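Local coordinates for shikimate 5-dehydrogenase (Mycobacterium fortuitum subsp. fortuitum DSM 46621, PDB 4XIJ), which probably catalyses the NADP-dependent interconversion of 3-dehydroshikimate and shikimate, the fourth of the seven steps leading to chorismate and the aromatic amino acids, at residues Q92-A97 and A110-V115; D116-A121 and L246-N251; G123-S128 and A146-Q151; Q252-V257 and A265-M270. All blocks are in the same frame, centred on the assembly; numbering follows the deposited sequence.

Contact 1 (Q92-A97 and A110-V115); sequences QLVGSA and ADNTDV
With CG of Asn-112 anti to its own backbone N (chi1 -170°) and the amide turned by a chi2 of -56°, the carboxamide reaches across to the chain leaving helix 89-94 and gives an N-H to the carbonyl of Ser-96. Val-94 is set similarly: CG1 is anti to the backbone N (chi1 175°), which brings it to the Asn-112 amide and leaves CG2 for Val-115. The bond from Asn-112 ND2 to Ser-96 O measures 3.0 Å and is nearly straight. Ser-96 O lies in the plane of the donating amide, whereas ND2 stands well above the plane of the accepting carbonyl. The other end of the same amide works as a helix cap: OD1 accepts from Val-115 N over 3.3 Å. The Val-94 side chain crosses that of Asn-112 at about a right angle, with CG1 3.5 Å from ND2. Val-94 CG2 slides past Val-115 CG2 at 3.6 Å, the two side chains running in opposite directions. Ala-97 CB meets Ala-110 CB at 3.6 Å and lies 3.3 Å from Asp-111 O. The Asp-111 carboxylate turns elsewhere, to Thr-88, Arg-90 and Gln-259. Leu-81 of helix 77-83 covers both alanines, and Val-143 of helix 138-147 touches both valines. The end of helix 89-94, in the part assigned to substrate binding, is thus tied to the start of helix 114-122. A single buried amide serves both backbones, ND2 toward Ser-96 and OD1 toward Val-115, and this two-ended grip restrains its rotation and defines which end is nitrogen.

Contact 2 (D116-A121 and L246-N251); sequences DGVTGA and LQMLLN
Backbone packing dominates where Gly-117 meets Met-248: their CA atoms are 3.8 Å apart, and the local helix axes approach to 7.2 Å while crossing at 114°. This close helix crossing at glycine joins helix 114-122 to helix 246-261 of the C-terminal family region. Gly-117 CA lies 3.4 Å from Met-248 O, and Met-248 CA returns a C-H...O contact to Gly-117 O. Knobs-into-holes packing follows one turn on, where the Asn-251 side chain sits among Asp-116, Gly-117, Gly-120 and Ala-121. Its CB is 3.3 Å from Asp-116 O and its OD1 3.5 Å from Gly-120 CA. Hydrogen bonding fixes this knob from within its own helix: Asn-251 ND2 donates to Gln-247 O at 2.9 Å, almost straight, with Gln-247 O in the plane of the Asn-251 amide, while Asn-251 N reaches that oxygen from the other face of its carbonyl. Apolar contacts are lighter. Ala-121 CB rests 3.7 Å from Gln-247 CB, and the bend at chi3 of Met-248 (61°) places CE beside Val-118 CG2 at 4.0 Å. Leu-220 of strand 218-221 touches both Ala-121 and Met-248, and Ala-144 of helix 138-147 packs on Val-118.

Contact 3 (G123-S128 and A146-Q151); sequences GTAGDS and AELGVQ
Leu-148, its CG anti to the carbonyl carbon (chi1 -66°), spreads its two methyls over the loop 123-128, CD1 against Ala-125 CB at 3.8 Å and CD2 against Gly-123 O at 3.5 Å. Helix 138-147 ends just before it in a Schellman motif, with Gly-149 at positive phi and its N bonded back to Ala-146 O. The contact belongs to the beta-alpha-beta crossover of the Rossmann-like domain that probably binds NADP, where the lead-in to strand 128-132 runs beside the lead-in to the parallel strand 152-157. In the conformer described, Val-150 puts CG1 3.6 Å from Ala-125 CB and close to Gly-126 O. Farther along, Gln-151 N donates to Asp-127 O over 2.8 Å at a bent 133°. Asp-127 also pairs through its backbone with Arg-152, while Asp-195 accepts from the amides of Asp-127 and Ser-128. Three waters fill out the polar side. One joins Thr-124 OG1 to Leu-148 O, and another links Asp-127 OD1 with Gly-149 O. The remaining water takes the N-H of Ala-125 at 2.9 Å and donates to both Gly-126 O, 2.8 Å away, and Leu-148 O, 2.9 Å away.

Contact 4 (Q252-V257 and A265-M270); sequences QAFAQV and APKEAM. With EDO (1,2-ethanediol), chain C.
Phe-254 and Met-270 make the close-packed part of this contact, where helix 246-261 meets the start of helix 267-272. The ring presents its edge to the Met-270 sulfur, with SD 3.8 Å from CD1 and essentially in the ring plane, a Met-aromatic contact. Bent at chi3 (73°), the methionine chain carries CE past the ring to Ala-253 CB at 3.5 Å and Val-257 CG2 at 3.8 Å. Ala-265 CB touches Phe-254 CD1, while Val-257 CG1 approaches CD of the Pro-266 ring. On the solvent side the exposed Lys-267 still lies closely on the ring, its extended chain over one face and the two side chains crossing at about a right angle; CG makes a CH-pi contact 4.0 Å from the ring centroid. The looser fringe is an ethanediol, probably left by crystallisation, at the helix start. It takes the N-H of Lys-267 on O2, at 2.9 Å, and that of Glu-268 on O1, at 2.9 Å; its bond from O2 to Ala-265 O is weak. Pro-266, the N-cap residue, centres an inverse gamma turn. Helix 28-38 lies against this joint, Ala-35 touching Val-257 and Pro-266, while Gln-252 and Ala-255 face helix 114-122.

In the fold
Contact 1 is the buried one of the four; contacts 2 and 4 are partly buried, and contact 3, its centre about 16 Å from that of the chain, has mostly exposed touching residues. Helix 114-122 carries the chain from contact 1 directly into contact 2, and helix 246-261 from contact 2 into contact 4. Thr-113 of contact 1 also reaches contact 4, with a probable hydrogen bond to Gln-252 O. Contact 3 meets contact 2 through Leu-148 on Thr-119 but has no touch with contact 4. Chemistry follows place: a buried side-chain amide gripping two backbones in contact 1, glycine-mediated helix crossing in contact 2, bridging waters in contact 3, sulfur and aromatic packing in contact 4.

Contact 1 (Q92-A97 and A110-V115)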
loop_
_atom_site.group_PDB
_atom_site.type_symbol
_atom_site.label_atom_id
_atom_site.label_comp_id
_atom_site.label_asym_id
_atom_site.label_seq_id
_atom_site.Cartn_x
_atom_site.Cartn_y
_atom_site.Cartn_z
ATOM N N GLN A 92 -7.887 5.716 9.688
ATOM C CA GLN A 92 -9.343 5.677 9.883
ATOM C C GLN A 92 -10.099 5.841 8.569
ATOM O O GLN A 92 -11.154 5.192 8.361
ATOM C CB GLN A 92 -9.822 6.763 10.842
ATOM C CG GLN A 92 -9.262 6.676 12.229
ATOM C CD GLN A 92 -9.974 7.614 13.219
ATOM O OE1 GLN A 92 -11.185 7.503 13.436
ATOM N NE2 GLN A 92 -9.217 8.544 13.813
ATOM N N LEU A 93 -9.582 6.695 7.692
ATOM C CA LEU A 93 -10.241 6.970 6.415
ATOM C C LEU A 93 -10.148 5.745 5.481
ATOM O O LEU A 93 -11.130 5.364 4.842
ATOM C CB LEU A 93 -9.613 8.221 5.809
ATOM C CG LEU A 93 -10.253 8.866 4.603
ATOM C CD1 LEU A 93 -11.745 9.250 4.793
ATOM C CD2 LEU A 93 -9.395 10.076 4.237
ATOM N N VAL A 94 -8.968 5.115 5.396
ATOM C CA VAL A 94 -8.857 3.865 4.647
ATOM C C VAL A 94 -9.767 2.791 5.264
ATOM O O VAL A 94 -10.427 2.029 4.540
ATOM C CB VAL A 94 -7.401 3.333 4.603
ATOM C CG1 VAL A 94 -7.387 1.947 3.917
ATOM C CG2 VAL A 94 -6.502 4.329 3.890
ATOM N N GLY A 95 -9.786 2.714 6.588
ATOM C CA GLY A 95 -10.603 1.715 7.250
ATOM C C GLY A 95 -9.760 0.526 7.706
ATOM O O GLY A 95 -10.313 -0.463 8.149
ATOM N N SER A 96 -8.431 0.628 7.666
ATOM C CA SER A 96 -7.599 -0.506 8.078
ATOM C C SER A 96 -6.202 0.039 8.319
ATOM O O SER A 96 -5.883 1.134 7.878
ATOM C CB SER A 96 -7.577 -1.633 6.996
ATOM O OG SER A 96 -6.767 -1.216 5.903
ATOM N N ALA A 97 -5.366 -0.745 9.001
ATOM C CA ALA A 97 -3.999 -0.346 9.332
ATOM C C ALA A 97 -2.989 -1.433 8.999
ATOM O O ALA A 97 -3.182 -2.609 9.374
ATOM C CB ALA A 97 -3.881 0.017 10.839
ATOM N N ALA A 110 -1.907 3.046 15.324
ATOM C CA ALA A 110 -2.147 2.454 14.026
ATOM C C ALA A 110 -1.971 3.443 12.890
ATOM O O ALA A 110 -2.432 4.576 12.985
ATOM C CB ALA A 110 -3.553 1.907 13.934
ATOM N N ASP A 111 -1.320 3.013 11.813
ATOM C CA ASP A 111 -1.230 3.857 10.632
ATOM C C ASP A 111 -1.425 2.985 9.408
ATOM O O ASP A 111 -1.388 1.733 9.493
ATOM C CB ASP A 111 0.119 4.607 10.573
ATOM C CG ASP A 111 0.172 5.735 9.533
ATOM O OD1 ASP A 111 -0.881 6.203 9.018
ATOM O OD2 ASP A 111 1.306 6.197 9.263
ATOM N N ASN A 112 -1.649 3.633 8.276
ATOM C CA ASN A 112 -1.732 2.901 7.023
ATOM C C ASN A 112 -0.707 3.434 6.032
ATOM O O ASN A 112 -0.910 4.490 5.451
ATOM C CB ASN A 112 -3.164 2.978 6.442
ATOM C CG ASN A 112 -3.329 2.023 5.288
ATOM O OD1 ASN A 112 -2.548 2.108 4.315
ATOM N ND2 ASN A 112 -4.299 1.077 5.379
ATOM N N THR A 113 0.417 2.726 5.867
ATOM C CA THR A 113 1.408 3.210 4.934
ATOM C C THR A 113 1.235 2.615 3.535
ATOM O O THR A 113 1.995 2.951 2.638
ATOM C CB THR A 113 2.842 2.943 5.418
ATOM O OG1 THR A 113 3.123 1.526 5.328
ATOM C CG2 THR A 113 3.040 3.489 6.841
ATOM N N ASP A 114 0.191 1.787 3.323
ATOM C CA ASP A 114 -0.182 1.406 1.949
ATOM C C ASP A 114 -0.527 2.693 1.173
ATOM O O ASP A 114 -0.301 2.765 -0.050
ATOM C CB ASP A 114 -1.343 0.394 1.934
ATOM C CG ASP A 114 -0.958 -0.916 2.550
ATOM O OD1 ASP A 114 0.141 -1.400 2.265
ATOM O OD2 ASP A 114 -1.737 -1.486 3.320
ATOM N N VAL A 115 -1.055 3.707 1.873
ATOM C CA VAL A 115 -1.301 4.989 1.239
ATOM C C VAL A 115 0.010 5.589 0.670
ATOM O O VAL A 115 0.054 6.084 -0.483
ATOM C CB VAL A 115 -1.974 5.952 2.230
ATOM C CG1 VAL A 115 -1.984 7.321 1.673
ATOM C CG2 VAL A 115 -3.415 5.453 2.522
#

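Contact 2 (D116-A121 and L246-N251)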
loop_
_atom_site.group_PDB
_atom_site.type_symbol
_atom_site.label_atom_id
_atom_site.label_comp_id
_atom_site.label_asym_id
_atom_site.label_seq_id
_atom_site.Cartn_x
_atom_site.Cartn_y
_atom_site.Cartn_z
ATOM N N ASP A 116 1.091 5.543 1.467
ATOM C CA ASP A 116 2.385 6.017 0.999
ATOM C C ASP A 116 2.894 5.182 -0.169
ATOM O O ASP A 116 3.633 5.692 -1.029
ATOM C CB ASP A 116 3.468 5.908 2.085
ATOM C CG ASP A 116 3.183 6.719 3.311
ATOM O OD1 ASP A 116 2.958 7.908 3.190
ATOM O OD2 ASP A 116 3.161 6.146 4.401
ATOM N N GLY A 117 2.591 3.878 -0.165
ATOM C CA GLY A 117 2.964 3.049 -1.299
ATOM C C GLY A 117 2.509 3.670 -2.618
ATOM O O GLY A 117 3.279 3.744 -3.604
ATOM N N VAL A 118 1.261 4.129 -2.656
ATOM C CA VAL A 118 0.734 4.665 -3.896
ATOM C C VAL A 118 1.164 6.124 -4.077
ATOM O O VAL A 118 1.585 6.499 -5.186
ATOM C CB VAL A 118 -0.801 4.544 -3.900
ATOM C CG1 VAL A 118 -1.447 5.318 -5.093
ATOM C CG2 VAL A 118 -1.199 3.094 -3.922
ATOM N N THR A 119 1.089 6.968 -3.039
ATOM C CA THR A 119 1.493 8.375 -3.277
ATOM C C THR A 119 2.980 8.478 -3.629
ATOM O O THR A 119 3.367 9.285 -4.479
ATOM C CB THR A 119 1.210 9.318 -2.046
ATOM O OG1 THR A 119 1.989 8.864 -0.924
ATOM C CG2 THR A 119 -0.280 9.302 -1.643
ATOM N N GLY A 120 3.792 7.637 -2.991
ATOM C CA GLY A 120 5.229 7.642 -3.204
ATOM C C GLY A 120 5.559 7.072 -4.578
ATOM O O GLY A 120 6.443 7.601 -5.287
ATOM N N ALA A 121 4.926 5.950 -4.949
ATOM C CA ALA A 121 5.272 5.325 -6.241
ATOM C C ALA A 121 4.852 6.180 -7.425
ATOM O O ALA A 121 5.566 6.259 -8.429
ATOM C CB ALA A 121 4.611 3.927 -6.334
ATOM N N LEU A 246 6.767 -3.120 -6.969
ATOM C CA LEU A 246 7.915 -3.027 -6.034
ATOM C C LEU A 246 8.036 -1.603 -5.506
ATOM O O LEU A 246 8.486 -1.398 -4.371
ATOM C CB LEU A 246 9.243 -3.452 -6.674
ATOM C CG LEU A 246 9.301 -4.954 -6.934
ATOM C CD1 LEU A 246 10.570 -5.202 -7.760
ATOM C CD2 LEU A 246 9.300 -5.784 -5.610
ATOM N N GLN A 247 7.659 -0.603 -6.300
ATOM C CA GLN A 247 7.754 0.769 -5.778
ATOM C C GLN A 247 6.697 1.075 -4.694
ATOM O O GLN A 247 6.940 1.911 -3.823
ATOM C CB GLN A 247 7.623 1.797 -6.928
ATOM C CG GLN A 247 8.726 1.666 -7.967
ATOM C CD GLN A 247 10.132 1.670 -7.351
ATOM O OE1 GLN A 247 10.959 0.781 -7.647
ATOM N NE2 GLN A 247 10.427 2.670 -6.564
ATOM N N MET A 248 5.526 0.429 -4.760
ATOM C CA MET A 248 4.563 0.499 -3.669
ATOM C C MET A 248 5.166 -0.125 -2.403
ATOM O O MET A 248 5.160 0.489 -1.358
ATOM C CB MET A 248 3.259 -0.196 -4.059
ATOM C CG MET A 248 2.595 0.546 -5.216
ATOM S SD MET A 248 1.261 -0.425 -5.976
ATOM C CE MET A 248 0.098 -0.670 -4.629
ATOM N N LEU A 249 5.738 -1.326 -2.528
ATOM C CA LEU A 249 6.341 -1.995 -1.353
ATOM C C LEU A 249 7.460 -1.132 -0.755
ATOM O O LEU A 249 7.545 -0.979 0.483
ATOM C CB LEU A 249 6.895 -3.398 -1.696
ATOM C CG LEU A 249 5.892 -4.451 -2.163
ATOM C CD1 LEU A 249 6.620 -5.766 -2.412
ATOM C CD2 LEU A 249 4.764 -4.633 -1.155
ATOM N N LEU A 250 8.292 -0.541 -1.607
ATOM C CA LEU A 250 9.376 0.317 -1.143
ATOM C C LEU A 250 8.855 1.491 -0.330
ATOM O O LEU A 250 9.299 1.717 0.794
ATOM C CB LEU A 250 10.177 0.801 -2.342
ATOM C CG LEU A 250 11.381 1.674 -1.962
ATOM C CD1 LEU A 250 12.462 0.854 -1.324
ATOM C CD2 LEU A 250 11.882 2.332 -3.236
ATOM N N ASN A 251 7.883 2.224 -0.898
ATOM C CA ASN A 251 7.381 3.400 -0.230
ATOM C C ASN A 251 6.541 3.085 1.033
ATOM O O ASN A 251 6.620 3.837 2.002
ATOM C CB ASN A 251 6.612 4.256 -1.225
ATOM C CG ASN A 251 7.544 5.085 -2.097
ATOM O OD1 ASN A 251 7.999 6.172 -1.689
ATOM N ND2 ASN A 251 7.882 4.571 -3.281
#

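Contact 3 (G123-S128 and A146-Q151)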
loop_
_atom_site.group_PDB
_atom_site.type_symbol
_atom_site.label_atom_id
_atom_site.label_comp_id
_atom_site.label_asym_id
_atom_site.label_seq_id
_atom_site.Cartn_x
_atom_site.Cartn_y
_atom_site.Cartn_z
ATOM N N GLY A 123 4.044 9.588 -7.385
ATOM C CA GLY A 123 4.478 10.979 -7.374
ATOM C C GLY A 123 3.324 11.965 -7.450
ATOM O O GLY A 123 3.034 12.691 -6.481
ATOM N N THR A 124 2.702 12.049 -8.625
ATOM C CA THR A 124 1.438 12.790 -8.799
ATOM C C THR A 124 0.553 11.942 -9.696
ATOM O O THR A 124 1.034 11.068 -10.430
ATOM C CB THR A 124 1.662 14.186 -9.435
ATOM O OG1 THR A 124 0.441 14.926 -9.445
ATOM C CG2 THR A 124 2.168 14.062 -10.898
ATOM N N ALA A 125 -0.752 12.187 -9.631
ATOM C CA ALA A 125 -1.684 11.482 -10.500
ATOM C C ALA A 125 -2.470 12.453 -11.397
ATOM O O ALA A 125 -3.499 12.070 -11.978
ATOM C CB ALA A 125 -2.655 10.640 -9.646
ATOM N N GLY A 126 -2.026 13.715 -11.517
ATOM C CA GLY A 126 -2.804 14.680 -12.287
ATOM C C GLY A 126 -4.164 14.971 -11.697
ATOM O O GLY A 126 -4.378 14.893 -10.487
ATOM N N ASP A 127 -5.105 15.269 -12.585
ATOM C CA ASP A 127 -6.456 15.683 -12.181
ATOM C C ASP A 127 -7.479 14.547 -12.185
ATOM O O ASP A 127 -8.384 14.541 -11.386
ATOM C CB ASP A 127 -6.988 16.779 -13.092
ATOM C CG ASP A 127 -6.216 18.073 -12.978
ATOM O OD1 ASP A 127 -5.370 18.261 -12.053
ATOM O OD2 ASP A 127 -6.467 18.911 -13.878
ATOM N N SER A 128 -7.322 13.600 -13.100
ATOM C CA SER A 128 -8.293 12.531 -13.273
ATOM C C SER A 128 -7.567 11.187 -13.213
ATOM O O SER A 128 -6.656 10.910 -13.998
ATOM C CB SER A 128 -9.048 12.660 -14.605
ATOM O OG SER A 128 -9.869 11.517 -14.766
ATOM N N ALA A 146 -6.779 10.617 -3.495
ATOM C CA ALA A 146 -7.325 11.849 -2.947
ATOM C C ALA A 146 -6.214 12.692 -2.295
ATOM O O ALA A 146 -6.219 13.925 -2.393
ATOM C CB ALA A 146 -8.420 11.573 -1.928
ATOM N N GLU A 147 -5.273 12.019 -1.639
ATOM C CA GLU A 147 -4.141 12.716 -1.004
ATOM C C GLU A 147 -3.178 13.301 -2.036
ATOM O O GLU A 147 -2.428 14.234 -1.735
ATOM C CB GLU A 147 -3.371 11.767 -0.076
ATOM C CG GLU A 147 -4.144 11.423 1.188
ATOM C CD GLU A 147 -3.286 10.679 2.140
ATOM O OE1 GLU A 147 -2.107 10.437 1.803
ATOM O OE2 GLU A 147 -3.759 10.404 3.250
ATOM N N LEU A 148 -3.180 12.759 -3.255
ATOM C CA LEU A 148 -2.392 13.367 -4.349
ATOM C C LEU A 148 -3.110 14.580 -4.953
ATOM O O LEU A 148 -2.586 15.216 -5.865
ATOM C CB LEU A 148 -2.101 12.351 -5.455
ATOM C CG LEU A 148 -1.190 11.191 -5.052
ATOM C CD1 LEU A 148 -1.027 10.187 -6.226
ATOM C CD2 LEU A 148 0.159 11.795 -4.642
ATOM N N GLY A 149 -4.298 14.917 -4.454
ATOM C CA GLY A 149 -5.009 16.093 -4.949
ATOM C C GLY A 149 -5.698 15.879 -6.293
ATOM O O GLY A 149 -5.920 16.839 -7.019
ATOM N N VAL A 150 -5.990 14.632 -6.657
ATOM C CA VAL A 150 -6.770 14.426 -7.886
ATOM C C VAL A 150 -8.149 15.033 -7.723
ATOM O O VAL A 150 -8.704 15.112 -6.631
ATOM C CB VAL A 150 -6.980 12.969 -8.269
ATOM C CG1 VAL A 150 -5.667 12.234 -8.527
ATOM C CG2 VAL A 150 -7.869 12.311 -7.245
ATOM N N GLN A 151 -8.682 15.524 -8.827
ATOM C CA GLN A 151 -10.020 16.084 -8.787
ATOM C C GLN A 151 -11.092 14.978 -8.911
ATOM O O GLN A 151 -12.123 15.052 -8.235
ATOM C CB GLN A 151 -10.172 17.152 -9.890
ATOM C CG GLN A 151 -11.526 17.873 -9.890
ATOM C CD GLN A 151 -12.522 17.141 -10.731
ATOM O OE1 GLN A 151 -12.137 16.400 -11.630
ATOM N NE2 GLN A 151 -13.803 17.327 -10.450
HETATM O O HOH W 1 0.029 14.997 -6.767
HETATM O O HOH W 2 -2.670 13.992 -8.467
HETATM O O HOH W 3 -6.557 18.295 -9.500
#

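Contact 4 (Q252-V257 and A265-M270)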
loop_
_atom_site.group_PDB
_atom_site.type_symbol
_atom_site.label_atom_id
_atom_site.label_comp_id
_atom_site.label_asym_id
_atom_site.label_seq_id
_atom_site.Cartn_x
_atom_site.Cartn_y
_atom_site.Cartn_z
ATOM N N GLN A 252 5.851 1.954 1.056
ATOM C CA GLN A 252 5.200 1.471 2.277
ATOM C C GLN A 252 6.206 1.310 3.414
ATOM O O GLN A 252 5.932 1.611 4.580
ATOM C CB GLN A 252 4.506 0.095 2.054
ATOM C CG GLN A 252 3.266 0.116 1.201
ATOM C CD GLN A 252 2.902 -1.275 0.702
ATOM O OE1 GLN A 252 3.334 -2.291 1.288
ATOM N NE2 GLN A 252 2.086 -1.334 -0.346
ATOM N N ALA A 253 7.370 0.770 3.056
ATOM C CA ALA A 253 8.375 0.422 4.034
ATOM C C ALA A 253 9.123 1.662 4.514
ATOM O O ALA A 253 9.534 1.701 5.682
ATOM C CB ALA A 253 9.363 -0.610 3.429
ATOM N N PHE A 254 9.352 2.639 3.617
ATOM C CA PHE A 254 10.079 3.866 4.024
ATOM C C PHE A 254 9.403 4.432 5.266
ATOM O O PHE A 254 10.044 4.788 6.281
ATOM C CB PHE A 254 10.019 4.953 2.959
ATOM C CG PHE A 254 10.875 4.753 1.752
ATOM C CD1 PHE A 254 11.983 3.916 1.743
ATOM C CD2 PHE A 254 10.578 5.481 0.601
ATOM C CE1 PHE A 254 12.801 3.837 0.619
ATOM C CE2 PHE A 254 11.369 5.394 -0.529
ATOM C CZ PHE A 254 12.489 4.563 -0.533
ATOM N N ALA A 255 8.077 4.519 5.187
ATOM C CA ALA A 255 7.339 5.197 6.238
ATOM C C ALA A 255 7.351 4.412 7.582
ATOM O O ALA A 255 7.501 4.976 8.661
ATOM C CB ALA A 255 5.902 5.447 5.739
ATOM N N GLN A 256 7.286 3.094 7.493
ATOM C CA GLN A 256 7.407 2.260 8.683
ATOM C C GLN A 256 8.782 2.383 9.315
ATOM O O GLN A 256 8.904 2.511 10.544
ATOM C CB GLN A 256 7.145 0.805 8.340
ATOM C CG GLN A 256 5.718 0.576 7.843
ATOM C CD GLN A 256 5.435 -0.858 7.538
ATOM O OE1 GLN A 256 6.364 -1.608 7.214
ATOM N NE2 GLN A 256 4.168 -1.251 7.603
ATOM N N VAL A 257 9.837 2.344 8.487
ATOM C CA VAL A 257 11.201 2.446 9.036
ATOM C C VAL A 257 11.369 3.784 9.768
ATOM O O VAL A 257 11.964 3.807 10.879
ATOM C CB VAL A 257 12.257 2.268 7.942
ATOM C CG1 VAL A 257 13.679 2.695 8.427
ATOM C CG2 VAL A 257 12.238 0.804 7.452
ATOM N N ALA A 265 14.605 7.370 6.273
ATOM C CA ALA A 265 14.775 6.069 5.619
ATOM C C ALA A 265 16.072 6.039 4.813
ATOM O O ALA A 265 16.369 6.965 4.099
ATOM C CB ALA A 265 13.555 5.733 4.727
ATOM N N PRO A 266 16.844 4.948 4.912
ATOM C CA PRO A 266 18.077 4.825 4.121
ATOM C C PRO A 266 17.664 4.296 2.753
ATOM O O PRO A 266 17.589 3.087 2.517
ATOM C CB PRO A 266 18.909 3.813 4.919
ATOM C CG PRO A 266 17.850 2.907 5.558
ATOM C CD PRO A 266 16.655 3.829 5.842
ATOM N N LYS A 267 17.353 5.209 1.853
ATOM C CA LYS A 267 16.599 4.781 0.664
ATOM C C LYS A 267 17.418 3.919 -0.291
ATOM O O LYS A 267 16.876 2.962 -0.856
ATOM C CB LYS A 267 16.016 5.982 -0.097
ATOM C CG LYS A 267 15.027 6.785 0.734
ATOM C CD LYS A 267 14.240 7.811 -0.065
ATOM C CE LYS A 267 13.120 8.362 0.782
ATOM N NZ LYS A 267 12.239 9.345 0.044
ATOM N N GLU A 268 18.710 4.217 -0.489
ATOM C CA GLU A 268 19.494 3.410 -1.416
ATOM C C GLU A 268 19.655 2.010 -0.858
ATOM O O GLU A 268 19.641 1.009 -1.606
ATOM C CB GLU A 268 20.856 4.053 -1.719
ATOM C CG GLU A 268 20.736 5.206 -2.758
ATOM C CD GLU A 268 20.343 4.740 -4.184
ATOM O OE1 GLU A 268 21.268 4.268 -4.933
ATOM O OE2 GLU A 268 19.150 4.865 -4.562
ATOM N N ALA A 269 19.859 1.903 0.451
ATOM C CA ALA A 269 20.041 0.573 1.067
ATOM C C ALA A 269 18.744 -0.230 0.904
ATOM O O ALA A 269 18.784 -1.424 0.608
ATOM C CB ALA A 269 20.413 0.727 2.522
ATOM N N MET A 270 17.594 0.411 1.078
ATOM C CA MET A 270 16.324 -0.307 0.919
ATOM C C MET A 270 16.061 -0.673 -0.540
ATOM O O MET A 270 15.529 -1.748 -0.825
ATOM C CB MET A 270 15.187 0.545 1.510
ATOM C CG MET A 270 15.361 0.629 3.033
ATOM S SD MET A 270 14.122 1.651 3.835
ATOM C CE MET A 270 12.638 0.604 3.717
HETATM C C1 EDO C . 19.845 7.011 0.102
HETATM O O1 EDO C . 20.538 6.033 0.796
HETATM C C2 EDO C . 19.686 8.089 1.121
HETATM O O2 EDO C . 18.359 7.973 1.642
#